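Side-chain contacts in nuclear hormone receptor FTZ-F1 (Drosophila melanogaster, PDB 2XHS), which is an NR5A-class nuclear receptor that probably regulates transcription together with its partner Fushi tarazu, whose peptide its ligand-binding domain binds: residues A[17-22]-A[146-151]; A[58-63]-A[232-237]; A[70-73]-A[79-82]; A[87-92]-A[211-216]. All blocks are in the same frame, centred on the assembly; numbering follows the deposited sequence.

Contact 1. Residues A[17-22]-A[146-151]; sequences EFVQSI and FDMGDY
M148, a selenomethionine, lies across V19 and then runs on to I22. Its CB leaves the backbone toward residues 17-22, and CG, set anti to the backbone N (chi1 171°), is the first atom of the chain to meet them: it sits between the two methyls of V19, 4.0 Å from V19 CG2 and slightly farther from V19 CG1. The chain then bends at chi2 (78°) and again about the CG-SE bond, which carries the terminal methyl CE onto V19 CG1 at 3.8 Å. The same CE lies 4.0 Å from I22 CB and equally near I22 CG2, so one methyl group touches both residues. All these pairs are apolar. They join helix 13-20 and the loop leaving it to the first turn of helix 148-159 in the helical sandwich of the nuclear receptor fold. That turn begins with a capping box in which D147 N donates to D150 OD2 over 2.9 Å; the return bond to D147 OD1 is doubtful in detail, that oxygen being modelled too close to a neighbour. Farther along, I22 CD1 approaches Y151 CE2 obliquely at 4.5 Å, while the Y151 hydroxyl is hydrogen-bonded to D95 of helix 77-102.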
loop_
_atom_site.group_PDB
_atom_site.type_symbol
_atom_site.label_atom_id
_atom_site.label_comp_id
_atom_site.label_asym_id
_atom_site.label_seq_id
_atom_site.Cartn_x
_atom_site.Cartn_y
_atom_site.Cartn_z
ATOM N N GLU A 17 4.413 3.108 17.683
ATOM C CA GLU A 17 4.471 4.359 16.963
ATOM C C GLU A 17 4.106 4.233 15.523
ATOM O O GLU A 17 3.550 5.119 14.954
ATOM C CB GLU A 17 5.838 4.972 17.090
ATOM C CG GLU A 17 6.207 5.260 18.505
ATOM C CD GLU A 17 7.616 5.754 18.657
ATOM O OE1 GLU A 17 8.226 6.117 17.646
ATOM O OE2 GLU A 17 8.116 5.770 19.789
ATOM N N PHE A 18 4.488 3.136 14.921
ATOM C CA PHE A 18 4.115 2.842 13.582
ATOM C C PHE A 18 2.642 2.651 13.474
ATOM O O PHE A 18 2.025 3.074 12.554
ATOM C CB PHE A 18 4.783 1.569 13.174
ATOM C CG PHE A 18 6.230 1.700 12.976
ATOM C CD1 PHE A 18 6.800 2.915 12.820
ATOM C CD2 PHE A 18 7.025 0.606 12.936
ATOM C CE1 PHE A 18 8.122 3.026 12.624
ATOM C CE2 PHE A 18 8.347 0.731 12.744
ATOM C CZ PHE A 18 8.891 1.935 12.588
ATOM N N VAL A 19 2.062 1.975 14.416
ATOM C CA VAL A 19 0.657 1.754 14.303
ATOM C C VAL A 19 -0.094 3.026 14.513
ATOM O O VAL A 19 -1.251 3.115 14.249
ATOM C CB VAL A 19 0.183 0.742 15.257
ATOM C CG1 VAL A 19 -1.266 0.794 15.267
ATOM C CG2 VAL A 19 0.609 -0.587 14.802
ATOM N N GLN A 20 0.589 3.998 15.056
ATOM C CA GLN A 20 0.057 5.306 15.298
ATOM C C GLN A 20 -0.248 6.026 14.034
ATOM O O GLN A 20 -1.150 6.812 13.950
ATOM C CB GLN A 20 1.077 6.108 16.053
ATOM C CG GLN A 20 0.862 6.088 17.505
ATOM C CD GLN A 20 -0.564 6.239 17.819
ATOM O OE1 GLN A 20 -1.258 6.989 17.174
ATOM N NE2 GLN A 20 -1.026 5.530 18.812
ATOM N N SER A 21 0.548 5.744 13.039
ATOM C CA SER A 21 0.532 6.463 11.812
ATOM C C SER A 21 -0.526 5.988 10.887
ATOM O O SER A 21 -0.726 6.536 9.842
ATOM C CB SER A 21 1.878 6.304 11.181
ATOM O OG SER A 21 2.822 6.334 12.201
ATOM N N ILE A 22 -1.259 4.989 11.296
ATOM C CA ILE A 22 -2.286 4.470 10.453
ATOM C C ILE A 22 -3.640 4.882 10.930
ATOM O O ILE A 22 -3.991 4.643 12.055
ATOM C CB ILE A 22 -2.249 2.972 10.493
ATOM C CG1 ILE A 22 -0.849 2.490 10.201
ATOM C CG2 ILE A 22 -3.125 2.416 9.473
ATOM C CD1 ILE A 22 -0.378 2.868 8.891
ATOM N N PHE A 146 -1.504 -12.675 10.145
ATOM C CA PHE A 146 -1.083 -11.357 9.755
ATOM C C PHE A 146 -1.848 -10.368 10.572
ATOM O O PHE A 146 -3.040 -10.396 10.591
ATOM C CB PHE A 146 -1.503 -11.218 8.300
ATOM C CG PHE A 146 -1.118 -9.936 7.648
ATOM C CD1 PHE A 146 0.136 -9.450 7.742
ATOM C CD2 PHE A 146 -2.018 -9.256 6.892
ATOM C CE1 PHE A 146 0.457 -8.314 7.127
ATOM C CE2 PHE A 146 -1.684 -8.131 6.288
ATOM C CZ PHE A 146 -0.459 -7.654 6.409
ATOM N N ASP A 147 -1.165 -9.471 11.245
ATOM C CA ASP A 147 -1.843 -8.537 12.104
ATOM C C ASP A 147 -1.499 -7.120 11.779
ATOM O O ASP A 147 -0.743 -6.871 10.907
ATOM C CB ASP A 147 -1.607 -8.851 13.569
ATOM C CG ASP A 147 -0.403 -8.241 14.081
ATOM O OD1 ASP A 147 0.154 -7.472 13.335
ATOM O OD2 ASP A 147 -0.018 -8.494 15.211
HETATM N N MSE A 148 -2.087 -6.185 12.488
HETATM C CA MSE A 148 -1.868 -4.795 12.215
HETATM C C MSE A 148 -0.420 -4.465 12.401
HETATM O O MSE A 148 0.126 -3.667 11.714
HETATM C CB MSE A 148 -2.720 -3.957 13.141
HETATM C CG MSE A 148 -2.462 -2.466 13.127
HETATM SE SE MSE A 148 -3.169 -1.504 11.694
HETATM C CE MSE A 148 -3.806 -0.033 12.543
ATOM N N GLY A 149 0.210 -5.084 13.360
ATOM C CA GLY A 149 1.607 -4.853 13.589
ATOM C C GLY A 149 2.508 -5.307 12.487
ATOM O O GLY A 149 3.434 -4.651 12.142
ATOM N N ASP A 150 2.217 -6.466 11.952
ATOM C CA ASP A 150 2.967 -7.013 10.878
ATOM C C ASP A 150 2.868 -6.146 9.679
ATOM O O ASP A 150 3.814 -5.925 9.002
ATOM C CB ASP A 150 2.380 -8.350 10.502
ATOM C CG ASP A 150 2.514 -9.350 11.558
ATOM O OD1 ASP A 150 3.561 -9.404 12.158
ATOM O OD2 ASP A 150 1.601 -10.116 11.776
ATOM N N TYR A 151 1.677 -5.674 9.413
ATOM C CA TYR A 151 1.390 -4.895 8.243
ATOM C C TYR A 151 2.144 -3.597 8.162
ATOM O O TYR A 151 2.532 -3.198 7.120
ATOM C CB TYR A 151 -0.113 -4.682 8.152
ATOM C CG TYR A 151 -0.562 -3.454 7.425
ATOM C CD1 TYR A 151 -0.551 -3.394 6.067
ATOM C CD2 TYR A 151 -1.013 -2.365 8.101
ATOM C CE1 TYR A 151 -0.945 -2.303 5.420
ATOM C CE2 TYR A 151 -1.399 -1.268 7.448
ATOM C CZ TYR A 151 -1.372 -1.247 6.107
ATOM O OH TYR A 151 -1.774 -0.151 5.437
#

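Contact 2. Residues A[58-63]-A[232-237]; sequences NLFSQV and QTLLME
L234, L59 and F60 bury the most surface here, and one methyl of L234 meets both of the others. L234 CD2 stands above the F60 ring, 3.8 Å from its centroid and 3° off the normal, so that all six ring carbons lie at nearly the same distance from it: a CH-pi contact over the face. L234 CB also comes close to the ring, 4.1 Å from F60 CZ. The F60 CB bond does not aim at residues 232-237, and it is the length of the side chain that brings the ring beneath the leucine. L59, the residue before F60, touches L234 CD2 with its CB at 4.0 Å, while its methyl CD1, at the end of an extended chain (chi2 -179°), reaches the backbone of the next residue, 3.6 Å from L235 CA. With an alanine at F60, L234 CD2 would probably lose the flat surface beneath it, and the apolar side chain of the bound peptide that packs on F60 would lose a partner too. The short helix 234-240 is started by T233, whose OG1 accepts from M236 N at 3.0 Å as an N-cap. This is the activation helix of the nuclear receptor fold, docked on helix 47-67 beside the peptide groove. No hydrogen bond joins the two segments, which pack by apolar contacts and one CH-pi contact; the polar ties of 232-237 are the T233 cap, L235 N to D56 of helix 47-67, and E237 OE2 to the peptide backbone.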
loop_
_atom_site.group_PDB
_atom_site.type_symbol
_atom_site.label_atom_id
_atom_site.label_comp_id
_atom_site.label_asym_id
_atom_site.label_seq_id
_atom_site.Cartn_x
_atom_site.Cartn_y
_atom_site.Cartn_z
ATOM N N ASN A 58 -5.166 7.524 -3.459
ATOM C CA ASN A 58 -4.449 6.671 -2.561
ATOM C C ASN A 58 -3.029 7.061 -2.549
ATOM O O ASN A 58 -2.379 7.051 -1.548
ATOM C CB ASN A 58 -4.533 5.240 -3.026
ATOM C CG ASN A 58 -5.790 4.593 -2.628
ATOM O OD1 ASN A 58 -6.558 5.151 -1.897
ATOM N ND2 ASN A 58 -6.001 3.400 -3.083
ATOM N N LEU A 59 -2.542 7.399 -3.707
ATOM C CA LEU A 59 -1.172 7.757 -3.835
ATOM C C LEU A 59 -0.867 8.969 -3.043
ATOM O O LEU A 59 0.155 9.059 -2.450
ATOM C CB LEU A 59 -0.861 8.013 -5.276
ATOM C CG LEU A 59 -0.782 6.755 -6.089
ATOM C CD1 LEU A 59 -0.461 7.106 -7.472
ATOM C CD2 LEU A 59 0.286 5.938 -5.541
ATOM N N PHE A 60 -1.754 9.927 -3.044
ATOM C CA PHE A 60 -1.511 11.136 -2.328
ATOM C C PHE A 60 -1.390 10.831 -0.887
ATOM O O PHE A 60 -0.558 11.353 -0.201
ATOM C CB PHE A 60 -2.684 12.049 -2.497
ATOM C CG PHE A 60 -2.649 12.840 -3.732
ATOM C CD1 PHE A 60 -1.891 13.949 -3.823
ATOM C CD2 PHE A 60 -3.408 12.489 -4.799
ATOM C CE1 PHE A 60 -1.884 14.672 -4.944
ATOM C CE2 PHE A 60 -3.394 13.229 -5.911
ATOM C CZ PHE A 60 -2.628 14.313 -5.983
ATOM N N SER A 61 -2.283 10.008 -0.412
ATOM C CA SER A 61 -2.262 9.624 0.964
ATOM C C SER A 61 -1.024 8.844 1.275
ATOM O O SER A 61 -0.500 8.914 2.340
ATOM C CB SER A 61 -3.518 8.873 1.327
ATOM O OG SER A 61 -3.539 7.645 0.676
ATOM N N GLN A 62 -0.572 8.070 0.324
ATOM C CA GLN A 62 0.615 7.282 0.504
ATOM C C GLN A 62 1.803 8.152 0.706
ATOM O O GLN A 62 2.633 7.906 1.521
ATOM C CB GLN A 62 0.835 6.501 -0.750
ATOM C CG GLN A 62 1.928 5.531 -0.682
ATOM C CD GLN A 62 1.870 4.599 -1.817
ATOM O OE1 GLN A 62 2.803 4.493 -2.576
ATOM N NE2 GLN A 62 0.768 3.911 -1.947
ATOM N N VAL A 63 1.883 9.176 -0.093
ATOM C CA VAL A 63 2.941 10.129 0.009
ATOM C C VAL A 63 2.862 10.850 1.309
ATOM O O VAL A 63 3.842 11.132 1.915
ATOM C CB VAL A 63 2.810 11.129 -1.078
ATOM C CG1 VAL A 63 3.874 12.112 -0.969
ATOM C CG2 VAL A 63 2.909 10.456 -2.358
ATOM N N GLN A 232 -2.824 13.878 -16.484
ATOM C CA GLN A 232 -2.277 14.892 -15.623
ATOM C C GLN A 232 -2.125 14.508 -14.200
ATOM O O GLN A 232 -1.638 15.275 -13.418
ATOM C CB GLN A 232 -3.181 16.086 -15.668
ATOM C CG GLN A 232 -4.009 16.104 -16.886
ATOM C CD GLN A 232 -5.407 15.688 -16.636
ATOM O OE1 GLN A 232 -6.019 16.145 -15.714
ATOM N NE2 GLN A 232 -5.926 14.841 -17.467
ATOM N N THR A 233 -2.561 13.317 -13.876
ATOM C CA THR A 233 -2.586 12.804 -12.534
ATOM C C THR A 233 -1.277 12.350 -11.986
ATOM O O THR A 233 -0.370 12.065 -12.701
ATOM C CB THR A 233 -3.457 11.626 -12.483
ATOM O OG1 THR A 233 -2.808 10.579 -13.169
ATOM C CG2 THR A 233 -4.695 11.911 -13.188
ATOM N N LEU A 234 -1.209 12.286 -10.675
ATOM C CA LEU A 234 -0.072 11.787 -9.964
ATOM C C LEU A 234 0.118 10.336 -10.295
ATOM O O LEU A 234 1.202 9.830 -10.355
ATOM C CB LEU A 234 -0.309 11.964 -8.494
ATOM C CG LEU A 234 0.745 11.431 -7.568
ATOM C CD1 LEU A 234 2.028 12.124 -7.859
ATOM C CD2 LEU A 234 0.319 11.682 -6.193
ATOM N N LEU A 235 -0.979 9.666 -10.524
ATOM C CA LEU A 235 -0.933 8.286 -10.837
ATOM C C LEU A 235 -0.164 8.056 -12.111
ATOM O O LEU A 235 0.612 7.155 -12.196
ATOM C CB LEU A 235 -2.355 7.786 -10.981
ATOM C CG LEU A 235 -2.482 6.292 -10.975
ATOM C CD1 LEU A 235 -3.593 5.925 -11.801
ATOM C CD2 LEU A 235 -1.226 5.777 -11.546
HETATM N N MSE A 236 -0.397 8.864 -13.118
HETATM C CA MSE A 236 0.349 8.781 -14.340
HETATM C C MSE A 236 1.789 9.155 -14.111
HETATM O O MSE A 236 2.682 8.572 -14.642
HETATM C CB MSE A 236 -0.280 9.687 -15.374
HETATM C CG MSE A 236 0.418 9.759 -16.689
HETATM SE SE MSE A 236 0.149 8.295 -17.709
HETATM C CE MSE A 236 1.512 7.234 -17.209
ATOM N N GLU A 237 2.025 10.153 -13.309
ATOM C CA GLU A 237 3.374 10.569 -13.096
ATOM C C GLU A 237 4.147 9.466 -12.480
ATOM O O GLU A 237 5.264 9.222 -12.831
ATOM C CB GLU A 237 3.373 11.741 -12.162
ATOM C CG GLU A 237 4.686 12.069 -11.582
ATOM C CD GLU A 237 4.651 13.360 -10.849
ATOM O OE1 GLU A 237 4.034 14.285 -11.345
ATOM O OE2 GLU A 237 5.245 13.455 -9.785
#

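Contact 3. Residues A[70-73]-A[79-82]; sequences VFFK and DQMK
Q80 crosses F72 obliquely and meets it twice, with its methylenes on the ring and with its amide at the backbone. F72 CE2 is the ring atom closest to Q80 CB, at 3.4 Å, an oblique approach, and F72 CD2 lies 3.7 Å from the amide carbon Q80 CD. The ring and amide planes are 27° from parallel. At its end Q80 NE2 donates to F72 O over 2.9 Å, but the angle at the hydrogen is 126° and the bond is weak. The reach comes from an extended chain beyond CG (chi2 -176°), which carries the amide out to the carbonyl. Replacing F72 by an alanine would probably strip the glutamine methylenes of their ring partner and leave the amide freer to turn, although the carbonyl acceptor would remain. Farther out, F72 also packs on L83 and L84 of helix 77-102 and Q80 on L75, while an apolar side chain of the bound peptide rests on Q80. The same turn is held by D79, hydrogen-bonded to N169 N, and by K82, hydrogen-bonded to G166 O. The contact thus folds the connection that follows helix 47-67 back on the start of helix 77-102, with F71 packed on M14 and F18 of helix 13-20.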
loop_
_atom_site.group_PDB
_atom_site.type_symbol
_atom_site.label_atom_id
_atom_site.label_comp_id
_atom_site.label_asym_id
_atom_site.label_seq_id
_atom_site.Cartn_x
_atom_site.Cartn_y
_atom_site.Cartn_z
ATOM N N VAL A 70 9.173 8.588 10.243
ATOM C CA VAL A 70 10.327 8.956 10.997
ATOM C C VAL A 70 11.553 8.908 10.134
ATOM O O VAL A 70 12.403 9.765 10.221
ATOM C CB VAL A 70 10.476 8.044 12.196
ATOM C CG1 VAL A 70 10.124 6.662 11.811
ATOM C CG2 VAL A 70 11.865 8.092 12.696
ATOM N N PHE A 71 11.684 7.871 9.340
ATOM C CA PHE A 71 12.833 7.721 8.481
ATOM C C PHE A 71 12.976 8.689 7.343
ATOM O O PHE A 71 14.049 9.112 7.010
ATOM C CB PHE A 71 12.853 6.328 7.966
ATOM C CG PHE A 71 12.808 5.338 9.031
ATOM C CD1 PHE A 71 13.952 4.893 9.599
ATOM C CD2 PHE A 71 11.628 4.874 9.487
ATOM C CE1 PHE A 71 13.916 3.986 10.584
ATOM C CE2 PHE A 71 11.589 3.973 10.472
ATOM C CZ PHE A 71 12.733 3.527 11.025
ATOM N N PHE A 72 11.871 9.017 6.720
ATOM C CA PHE A 72 11.886 9.922 5.612
ATOM C C PHE A 72 12.350 11.254 6.056
ATOM O O PHE A 72 12.971 11.967 5.328
ATOM C CB PHE A 72 10.510 10.063 5.037
ATOM C CG PHE A 72 10.312 9.319 3.787
ATOM C CD1 PHE A 72 10.673 8.024 3.691
ATOM C CD2 PHE A 72 9.749 9.915 2.713
ATOM C CE1 PHE A 72 10.486 7.368 2.554
ATOM C CE2 PHE A 72 9.568 9.244 1.592
ATOM C CZ PHE A 72 9.931 7.974 1.515
ATOM N N LYS A 73 12.082 11.582 7.291
ATOM C CA LYS A 73 12.354 12.903 7.759
ATOM C C LYS A 73 13.816 13.191 7.571
ATOM O O LYS A 73 14.215 14.309 7.308
ATOM C CB LYS A 73 11.984 13.005 9.224
ATOM C CG LYS A 73 10.545 12.649 9.499
ATOM C CD LYS A 73 10.081 13.206 10.828
ATOM C CE LYS A 73 8.623 13.610 10.760
ATOM N NZ LYS A 73 7.993 13.765 12.093
ATOM N N ASP A 79 15.869 11.604 -2.772
ATOM C CA ASP A 79 15.890 10.249 -2.293
ATOM C C ASP A 79 14.519 9.715 -1.957
ATOM O O ASP A 79 14.204 8.592 -2.234
ATOM C CB ASP A 79 16.808 10.156 -1.092
ATOM C CG ASP A 79 18.186 9.697 -1.455
ATOM O OD1 ASP A 79 18.360 9.162 -2.550
ATOM O OD2 ASP A 79 19.098 9.863 -0.644
ATOM N N GLN A 80 13.710 10.532 -1.325
ATOM C CA GLN A 80 12.389 10.119 -0.980
ATOM C C GLN A 80 11.611 9.853 -2.215
ATOM O O GLN A 80 10.873 8.930 -2.281
ATOM C CB GLN A 80 11.691 11.212 -0.223
ATOM C CG GLN A 80 12.516 11.837 0.803
ATOM C CD GLN A 80 11.747 12.825 1.561
ATOM O OE1 GLN A 80 10.929 13.512 1.021
ATOM N NE2 GLN A 80 12.019 12.928 2.815
HETATM N N MSE A 81 11.774 10.689 -3.210
HETATM C CA MSE A 81 11.022 10.518 -4.418
HETATM C C MSE A 81 11.346 9.205 -5.040
HETATM O O MSE A 81 10.500 8.523 -5.494
HETATM C CB MSE A 81 11.386 11.609 -5.386
HETATM C CG MSE A 81 10.901 12.939 -4.981
HETATM SE SE MSE A 81 11.339 14.194 -6.276
HETATM C CE MSE A 81 10.593 13.365 -7.732
ATOM N N LYS A 82 12.595 8.839 -5.068
ATOM C CA LYS A 82 12.962 7.597 -5.678
ATOM C C LYS A 82 12.394 6.398 -4.994
ATOM O O LYS A 82 12.056 5.438 -5.622
ATOM C CB LYS A 82 14.462 7.488 -5.715
ATOM C CG LYS A 82 15.095 8.473 -6.634
ATOM C CD LYS A 82 16.533 8.157 -6.813
ATOM C CE LYS A 82 17.287 9.353 -7.307
ATOM N NZ LYS A 82 18.085 9.914 -6.198
#

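Contact 4. Residues A[87-92]-A[211-216]; sequences SWSDML and AMAVRG
A213 CB is the shared point of this contact, touched by S89 and by D90. The apolar part is small: S89 CB meets A213 CB at 3.8 Å, and both CB bonds point across the interface. Because neither residue has a bulky side chain, the backbones come near, with S89 CA and A213 CA 5.4 Å apart. On its own helix the S89 methylene also stands over the ring of the preceding W88, 4.0 Å above the plane. The second kind of contact is between polar and apolar atoms: D90 OD1 lies 3.6 Å from A213 CB and S89 OG 4.0 Å from A213 CB, packing distances and not bonds. The polar partners flank 211-216 on the same helix. S89 OG, placed between its backbone N and carbonyl carbon (chi1 36°), is hydrogen-bonded there to E217 OE2, and D90 OD1 to H210 ND1, so A213 is bracketed along helix 198-224. Here helix 77-102, which runs through the core of the receptor's helical sandwich, is kinked, since the N atoms of S89 and D90 lack bonds to the turn before; helix 198-224 lies against it there. The chemistry is therefore mixed. S89 OG and D90 OD1, in buried residues, each find a partner on helix 198-224 around a methyl-sized spacer, and the D90 carboxylate may favour a protonated H210, although a neutral ND1-H would suffice for the bond.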
loop_
_atom_site.group_PDB
_atom_site.type_symbol
_atom_site.label_atom_id
_atom_site.label_comp_id
_atom_site.label_asym_id
_atom_site.label_seq_id
_atom_site.Cartn_x
_atom_site.Cartn_y
_atom_site.Cartn_z
ATOM N N SER A 87 8.136 1.729 -5.182
ATOM C CA SER A 87 7.189 0.812 -4.635
ATOM C C SER A 87 5.831 1.299 -4.394
ATOM O O SER A 87 5.218 0.800 -3.541
ATOM C CB SER A 87 7.692 0.277 -3.338
ATOM O OG SER A 87 8.627 1.164 -2.821
ATOM N N TRP A 88 5.330 2.270 -5.104
ATOM C CA TRP A 88 3.986 2.712 -4.820
ATOM C C TRP A 88 3.014 1.626 -5.100
ATOM O O TRP A 88 2.059 1.464 -4.417
ATOM C CB TRP A 88 3.639 3.939 -5.628
ATOM C CG TRP A 88 3.759 3.742 -7.035
ATOM C CD1 TRP A 88 4.858 3.872 -7.751
ATOM C CD2 TRP A 88 2.736 3.376 -7.930
ATOM N NE1 TRP A 88 4.613 3.619 -9.040
ATOM C CE2 TRP A 88 3.300 3.312 -9.181
ATOM C CE3 TRP A 88 1.388 3.098 -7.792
ATOM C CZ2 TRP A 88 2.591 2.973 -10.276
ATOM C CZ3 TRP A 88 0.693 2.771 -8.870
ATOM C CH2 TRP A 88 1.279 2.721 -10.102
ATOM N N SER A 89 3.272 0.901 -6.156
ATOM C CA SER A 89 2.444 -0.182 -6.566
ATOM C C SER A 89 2.483 -1.233 -5.535
ATOM O O SER A 89 1.512 -1.834 -5.248
ATOM C CB SER A 89 2.939 -0.738 -7.871
ATOM O OG SER A 89 4.329 -0.689 -7.920
ATOM N N ASP A 90 3.635 -1.471 -4.977
ATOM C CA ASP A 90 3.784 -2.493 -4.000
ATOM C C ASP A 90 3.001 -2.251 -2.764
ATOM O O ASP A 90 2.478 -3.157 -2.203
ATOM C CB ASP A 90 5.234 -2.636 -3.648
ATOM C CG ASP A 90 5.895 -3.695 -4.422
ATOM O OD1 ASP A 90 6.141 -3.484 -5.596
ATOM O OD2 ASP A 90 6.182 -4.738 -3.852
HETATM N N MSE A 91 2.966 -1.025 -2.303
HETATM C CA MSE A 91 2.188 -0.680 -1.149
HETATM C C MSE A 91 0.728 -0.804 -1.334
HETATM O O MSE A 91 0.045 -1.165 -0.443
HETATM C CB MSE A 91 2.542 0.671 -0.625
HETATM C CG MSE A 91 3.246 0.613 0.680
HETATM SE SE MSE A 91 4.802 1.664 0.633
HETATM C CE MSE A 91 4.196 3.287 -0.011
ATOM N N LEU A 92 0.222 -0.500 -2.492
ATOM C CA LEU A 92 -1.189 -0.544 -2.663
ATOM C C LEU A 92 -1.759 -1.901 -2.463
ATOM O O LEU A 92 -2.816 -2.042 -1.938
ATOM C CB LEU A 92 -1.555 -0.063 -4.036
ATOM C CG LEU A 92 -1.285 1.385 -4.329
ATOM C CD1 LEU A 92 -1.938 1.709 -5.591
ATOM C CD2 LEU A 92 -1.851 2.211 -3.252
ATOM N N ALA A 211 5.714 -9.204 -7.479
ATOM C CA ALA A 211 5.455 -9.718 -8.781
ATOM C C ALA A 211 4.093 -9.273 -9.224
ATOM O O ALA A 211 3.902 -8.902 -10.347
ATOM C CB ALA A 211 5.514 -11.167 -8.742
HETATM N N MSE A 212 3.137 -9.298 -8.324
HETATM C CA MSE A 212 1.799 -8.877 -8.636
HETATM C C MSE A 212 1.744 -7.440 -9.028
HETATM O O MSE A 212 0.971 -7.075 -9.850
HETATM C CB MSE A 212 0.930 -9.014 -7.417
HETATM C CG MSE A 212 0.097 -10.224 -7.349
HETATM SE SE MSE A 212 -1.122 -9.921 -6.001
HETATM C CE MSE A 212 -1.962 -8.498 -6.813
ATOM N N ALA A 213 2.529 -6.613 -8.373
ATOM C CA ALA A 213 2.557 -5.187 -8.615
ATOM C C ALA A 213 3.056 -4.864 -9.968
ATOM O O ALA A 213 2.684 -3.899 -10.574
ATOM C CB ALA A 213 3.402 -4.537 -7.631
ATOM N N VAL A 214 3.995 -5.650 -10.407
ATOM C CA VAL A 214 4.576 -5.426 -11.683
ATOM C C VAL A 214 3.589 -5.630 -12.775
ATOM O O VAL A 214 3.523 -4.878 -13.692
ATOM C CB VAL A 214 5.695 -6.360 -11.876
ATOM C CG1 VAL A 214 6.148 -6.284 -13.249
ATOM C CG2 VAL A 214 6.771 -5.962 -10.994
ATOM N N ARG A 215 2.813 -6.679 -12.680
ATOM C CA ARG A 215 1.878 -6.966 -13.713
ATOM C C ARG A 215 0.954 -5.820 -13.733
ATOM O O ARG A 215 0.599 -5.320 -14.758
ATOM C CB ARG A 215 1.107 -8.216 -13.363
ATOM C CG ARG A 215 1.809 -9.480 -13.677
ATOM C CD ARG A 215 1.396 -10.027 -15.023
ATOM N NE ARG A 215 0.388 -11.076 -14.931
ATOM C CZ ARG A 215 -0.805 -11.026 -15.502
ATOM N NH1 ARG A 215 -1.150 -9.984 -16.233
ATOM N NH2 ARG A 215 -1.651 -12.023 -15.344
ATOM N N GLY A 216 0.562 -5.411 -12.556
ATOM C CA GLY A 216 -0.402 -4.367 -12.382
ATOM C C GLY A 216 0.015 -3.042 -12.893
ATOM O O GLY A 216 -0.748 -2.369 -13.507
#

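Contacts 3 and 4 share helix 77-102 and follow one another along the chain, their centres about 19 Å apart, and both nest within the loop closed by contact 2. Contact 1 crosses contacts 2 and 4 in chain order. Its centre lies about 23 Å from that of contact 2, on the other side of the chain's centre, yet it touches contact 3 where F18 packs on F71. Contacts 2 and 4, about 14 Å apart between centres, meet through Q62 and L59 against W88. Helices 47-67 and 77-102 thus link the core packing of contact 4 to the peptide-binding surface beside contacts 2 and 3.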